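Local coordinates for uncharacterized protein YJL217W (Saccharomyces cerevisiae, PDB 3O12) that functions in the galactose metabolic pathway via the GAL83 protein and may control the level of the enolase ENO1, at residues A[186-191]-A[200-205]. Numbering follows the deposited sequence.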
# COMPACT_ATOMS: atom_id res chain seq x y z
N VAL A 186 -6.72 2.82 5.84
CA VAL A 186 -5.84 1.75 5.39
C VAL A 186 -6.51 0.99 4.26
O VAL A 186 -7.73 0.79 4.25
CB VAL A 186 -5.42 0.81 6.57
CG1 VAL A 186 -6.63 0.14 7.22
CG2 VAL A 186 -4.39 -0.23 6.11
N GLY A 187 -5.73 0.55 3.28
CA GLY A 187 -6.31 -0.15 2.16
C GLY A 187 -5.43 -0.22 0.93
O GLY A 187 -4.29 0.28 0.93
N PRO A 188 -5.92 -0.85 -0.13
CA PRO A 188 -5.22 -1.00 -1.41
C PRO A 188 -4.62 0.30 -1.94
O PRO A 188 -5.24 1.37 -1.88
CB PRO A 188 -6.33 -1.50 -2.34
CG PRO A 188 -7.17 -2.30 -1.43
CD PRO A 188 -7.26 -1.45 -0.19
N MSE A 189 -3.42 0.18 -2.50
CA MSE A 189 -2.78 1.30 -3.16
C MSE A 189 -2.16 0.80 -4.47
O MSE A 189 -1.68 -0.32 -4.54
CB MSE A 189 -1.72 1.87 -2.21
CG MSE A 189 -0.73 2.86 -2.77
SE MSE A 189 0.82 2.08 -3.66
CE MSE A 189 1.52 0.80 -2.36
N ALA A 190 -2.19 1.63 -5.51
CA ALA A 190 -1.48 1.31 -6.75
C ALA A 190 -1.11 2.59 -7.49
O ALA A 190 -1.88 3.56 -7.50
CB ALA A 190 -2.33 0.39 -7.63
N CYS A 191 0.06 2.59 -8.13
CA CYS A 191 0.62 3.78 -8.78
C CYS A 191 1.35 3.37 -10.05
O CYS A 191 1.98 2.31 -10.09
CB CYS A 191 1.67 4.47 -7.87
SG CYS A 191 1.04 5.11 -6.34
N VAL A 200 -4.34 -4.57 -11.36
CA VAL A 200 -4.16 -5.17 -10.04
C VAL A 200 -5.50 -5.60 -9.45
O VAL A 200 -6.48 -4.85 -9.50
CB VAL A 200 -3.51 -4.18 -9.05
CG1 VAL A 200 -3.05 -4.92 -7.80
CG2 VAL A 200 -2.36 -3.43 -9.69
N THR A 201 -5.54 -6.80 -8.88
CA THR A 201 -6.69 -7.25 -8.10
C THR A 201 -6.34 -7.36 -6.62
O THR A 201 -5.33 -7.96 -6.25
CB THR A 201 -7.23 -8.60 -8.60
OG1 THR A 201 -7.73 -8.43 -9.93
CG2 THR A 201 -8.34 -9.11 -7.71
N PHE A 202 -7.18 -6.76 -5.78
CA PHE A 202 -7.05 -6.86 -4.34
C PHE A 202 -8.18 -7.71 -3.79
O PHE A 202 -9.32 -7.58 -4.22
CB PHE A 202 -7.12 -5.47 -3.70
CG PHE A 202 -6.04 -4.53 -4.17
CD1 PHE A 202 -4.82 -4.46 -3.50
CD2 PHE A 202 -6.25 -3.71 -5.27
CE1 PHE A 202 -3.82 -3.58 -3.94
CE2 PHE A 202 -5.25 -2.84 -5.71
CZ PHE A 202 -4.04 -2.78 -5.05
N SER A 203 -7.86 -8.57 -2.83
CA SER A 203 -8.85 -9.47 -2.26
C SER A 203 -8.43 -9.92 -0.87
O SER A 203 -7.38 -9.50 -0.37
CB SER A 203 -9.05 -10.69 -3.17
OG SER A 203 -7.86 -11.48 -3.23
N GLU A 204 -9.23 -10.76 -0.23
CA GLU A 204 -8.88 -11.30 1.09
C GLU A 204 -8.56 -10.21 2.10
O GLU A 204 -7.60 -10.31 2.87
CB GLU A 204 -7.76 -12.34 0.98
CG GLU A 204 -8.13 -13.46 0.01
CD GLU A 204 -7.19 -14.64 0.03
OE1 GLU A 204 -6.37 -14.75 0.96
OE2 GLU A 204 -7.32 -15.47 -0.89
N TRP A 205 -9.38 -9.18 2.10
CA TRP A 205 -9.27 -8.08 3.04
C TRP A 205 -9.72 -8.45 4.44
O TRP A 205 -10.75 -9.12 4.62
CB TRP A 205 -10.16 -6.93 2.57
CG TRP A 205 -10.18 -5.75 3.50
CD1 TRP A 205 -11.21 -5.36 4.31
CD2 TRP A 205 -9.12 -4.83 3.71
NE1 TRP A 205 -10.85 -4.23 5.01
CE2 TRP A 205 -9.57 -3.89 4.66
CE3 TRP A 205 -7.82 -4.70 3.20
CZ2 TRP A 205 -8.77 -2.83 5.10
CZ3 TRP A 205 -7.03 -3.65 3.64
CH2 TRP A 205 -7.51 -2.73 4.58
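Pro188 lies over one face of the Phe202 ring: its CB sits 3.4 Å from the ring centroid, only 6° off the ring normal, a well-centred CH-pi contact. From there the proline ring reaches back along the phenyl, with Pro188 CG 3.7 Å from Phe202 CG. The first torsion of Phe202 (chi1 -60°) sets CG anti to the carbonyl carbon and carries the ring across the gap, far enough for its outer edge to meet the next residues of the facing strand. There Phe202 CZ comes within 3.4 Å of the carbonyl oxygen of Met189, near the ring plane, and Ala190 CB lies at the same edge. Ala190 CB also meets Val200 CG2 at 4.3 Å, extending the apolar layer, and Leu51 of strand 48-52 packs on both Ala190 and Phe202. Toward the other end, the six-membered part of the Trp205 indole slips beside Gly187, its CH2 3.7 Å from Gly187 CA and 3.5 Å from Val186 O, both met obliquely. Val186 CG1 approaches the indole in its plane, 4.0 Å from CH2, while Trp205 NE1 is hydrogen-bonded to the carbonyl oxygen of Thr28. No hydrogen bond joins the two segments, whose axes run nearly antiparallel (164°) and 8.7 Å apart at their closest; strand 185-191 instead pairs with 68-78, 99-100 and 102-105, and strand 199-208 with 48-52 and 83-91. Apolar side chains meeting between two antiparallel sheets, without backbone bonds from one to the other, are characteristic of the interior of a beta-sandwich, and this contact forms part of that core.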